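Local coordinates for protein (R)-S-adenosyl-L-methionine hydrolase (Thermus thermophilus, PDB 2CW5) that hydrolyses S-adenosyl-L-methionine to adenosine and L-methionine, without acting as a chlorinase or fluorinase, at residues 233-237 / 238-242. Sequence-based numbering, arbitrary orientation.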
ATOM      1  N   VAL C 233      22.745 -12.568   4.324  1.00 29.56           N
ATOM      2  CA  VAL C 233      22.731 -13.961   3.882  1.00 30.20           C
ATOM      3  C   VAL C 233      21.475 -14.174   3.048  1.00 32.58           C
ATOM      4  O   VAL C 233      20.357 -14.015   3.544  1.00 31.88           O
ATOM      5  CB  VAL C 233      22.697 -14.942   5.073  1.00 28.70           C
ATOM      6  CG1 VAL C 233      22.486 -16.373   4.569  1.00 29.57           C
ATOM      7  CG2 VAL C 233      23.997 -14.855   5.854  1.00 27.12           C
ATOM      8  N   ALA C 234      21.654 -14.531   1.780  1.00 34.62           N
ATOM      9  CA  ALA C 234      20.515 -14.741   0.898  1.00 37.25           C
ATOM     10  C   ALA C 234      20.549 -16.080   0.175  1.00 39.40           C
ATOM     11  O   ALA C 234      21.572 -16.761   0.134  1.00 40.66           O
ATOM     12  CB  ALA C 234      20.436 -13.610  -0.123  1.00 37.65           C
ATOM     13  N   VAL C 235      19.403 -16.449  -0.384  1.00 41.66           N
ATOM     14  CA  VAL C 235      19.270 -17.680  -1.147  1.00 42.73           C
ATOM     15  C   VAL C 235      18.787 -17.255  -2.521  1.00 43.24           C
ATOM     16  O   VAL C 235      17.774 -16.564  -2.640  1.00 44.43           O
ATOM     17  CB  VAL C 235      18.228 -18.638  -0.521  1.00 42.49           C
ATOM     18  CG1 VAL C 235      17.890 -19.753  -1.500  1.00 42.68           C
ATOM     19  CG2 VAL C 235      18.774 -19.231   0.771  1.00 42.00           C
ATOM     20  N   ASN C 236      19.518 -17.655  -3.554  1.00 45.59           N
ATOM     21  CA  ASN C 236      19.154 -17.309  -4.923  1.00 46.38           C
ATOM     22  C   ASN C 236      17.712 -17.735  -5.183  1.00 47.01           C
ATOM     23  O   ASN C 236      17.355 -18.896  -4.982  1.00 46.78           O
ATOM     24  CB  ASN C 236      20.089 -18.013  -5.907  1.00 48.07           C
ATOM     25  CG  ASN C 236      20.048 -17.398  -7.292  1.00 49.79           C
ATOM     26  OD1 ASN C 236      18.978 -17.223  -7.875  1.00 50.66           O
ATOM     27  ND2 ASN C 236      21.218 -17.068  -7.826  1.00 51.74           N
ATOM     28  N   ARG C 237      16.885 -16.790  -5.620  1.00 48.23           N
ATOM     29  CA  ARG C 237      15.480 -17.069  -5.900  1.00 49.71           C
ATOM     30  C   ARG C 237      14.860 -17.904  -4.784  1.00 49.02           C
ATOM     31  O   ARG C 237      14.152 -18.880  -5.038  1.00 49.48           O
ATOM     32  CB  ARG C 237      15.339 -17.799  -7.240  1.00 51.66           C
ATOM     33  CG  ARG C 237      15.224 -16.885  -8.460  1.00 54.56           C
ATOM     34  CD  ARG C 237      16.347 -15.860  -8.528  1.00 58.62           C
ATOM     35  NE  ARG C 237      16.279 -15.064  -9.754  1.00 62.69           N
ATOM     36  CZ  ARG C 237      17.029 -13.993  -9.996  1.00 63.90           C
ATOM     37  NH1 ARG C 237      17.909 -13.572  -9.096  1.00 64.70           N
ATOM     38  NH2 ARG C 237      16.902 -13.341 -11.145  1.00 65.21           N
ATOM     39  N   GLY C 238      15.134 -17.511  -3.545  1.00 47.31           N
ATOM     40  CA  GLY C 238      14.601 -18.228  -2.404  1.00 43.70           C
ATOM     41  C   GLY C 238      14.658 -17.402  -1.135  1.00 42.47           C
ATOM     42  O   GLY C 238      15.138 -16.266  -1.138  1.00 41.70           O
ATOM     43  N   SER C 239      14.166 -17.980  -0.045  1.00 39.79           N
ATOM     44  CA  SER C 239      14.147 -17.311   1.247  1.00 38.15           C
ATOM     45  C   SER C 239      15.146 -17.949   2.207  1.00 36.49           C
ATOM     46  O   SER C 239      14.958 -19.086   2.649  1.00 35.67           O
ATOM     47  CB  SER C 239      12.737 -17.381   1.839  1.00 38.94           C
ATOM     48  OG  SER C 239      12.692 -16.841   3.147  1.00 39.24           O
ATOM     49  N   ALA C 240      16.215 -17.221   2.518  1.00 33.85           N
ATOM     50  CA  ALA C 240      17.230 -17.719   3.440  1.00 30.97           C
ATOM     51  C   ALA C 240      16.545 -18.072   4.751  1.00 30.20           C
ATOM     52  O   ALA C 240      16.895 -19.054   5.403  1.00 29.62           O
ATOM     53  CB  ALA C 240      18.297 -16.656   3.682  1.00 29.93           C
ATOM     54  N   ARG C 241      15.567 -17.255   5.128  1.00 30.87           N
ATOM     55  CA  ARG C 241      14.809 -17.466   6.356  1.00 33.27           C
ATOM     56  C   ARG C 241      14.144 -18.842   6.320  1.00 35.49           C
ATOM     57  O   ARG C 241      14.280 -19.629   7.253  1.00 34.64           O
ATOM     58  CB  ARG C 241      13.741 -16.381   6.496  1.00 34.57           C
ATOM     59  CG  ARG C 241      12.988 -16.399   7.817  1.00 38.00           C
ATOM     60  CD  ARG C 241      11.980 -15.267   7.878  1.00 40.90           C
ATOM     61  NE  ARG C 241      11.488 -15.048   9.234  1.00 44.11           N
ATOM     62  CZ  ARG C 241      10.689 -14.045   9.589  1.00 47.10           C
ATOM     63  NH1 ARG C 241      10.282 -13.163   8.686  1.00 47.35           N
ATOM     64  NH2 ARG C 241      10.307 -13.915  10.854  1.00 47.97           N
ATOM     65  N   GLU C 242      13.434 -19.121   5.228  1.00 37.71           N
ATOM     66  CA  GLU C 242      12.735 -20.392   5.053  1.00 41.36           C
ATOM     67  C   GLU C 242      13.692 -21.553   4.811  1.00 41.21           C
ATOM     68  O   GLU C 242      13.763 -22.492   5.603  1.00 42.10           O
ATOM     69  CB  GLU C 242      11.765 -20.310   3.871  1.00 43.77           C
ATOM     70  CG  GLU C 242      10.699 -19.232   3.969  1.00 48.17           C
ATOM     71  CD  GLU C 242       9.714 -19.294   2.810  1.00 51.91           C
ATOM     72  OE1 GLU C 242       9.019 -20.325   2.673  1.00 54.47           O
ATOM     73  OE2 GLU C 242       9.634 -18.318   2.030  1.00 52.40           O
TER
HETATM   74  O   HOH W   1      16.988 -15.118   0.526  1.00 35.23           O
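The side chain of V235 lies over one face of the flat peptide group joining G238 to S239: V235 CB stands 3.8 Å from G238 C, and V235 CG1 is 3.7 Å from G238 CA. The carbonyl of V235 is approached from above its plane, 52° out of it, by G238 N, which bonds to V235 O at 2.9 Å with a bent N-H angle. With chi1 at 167°, V235 CG1 is anti to the backbone N and CG2 anti to the carbonyl carbon, beside the N; V235 CG2 there presses on A240 CA at a tight 3.4 Å. Cutting V235 back to an alanine would keep CB over G238 C but would probably open gaps beside G238 CA and A240, where CG1 and CG2 now pack. The i-to-i+3 bond closes a beta-turn resembling type II, with R237 in the left-handed region; it leads from strand 231-235 of the C-terminal beta-barrel domain into helix 240-243. A CB on G238 in this conformation would clash with V235 CG1. One water joins the strand end to the helix start, accepting from V235 N and A240 N and donating to G238 O at 2.7 Å. S239 is the N-cap, its OG accepting from E242 N at 3.2 Å. A240 CB reaches back to V233 O at 3.4 Å. By similarity V235 contributes to the S-adenosyl-L-methionine and adenosine site, where A234 touches N186.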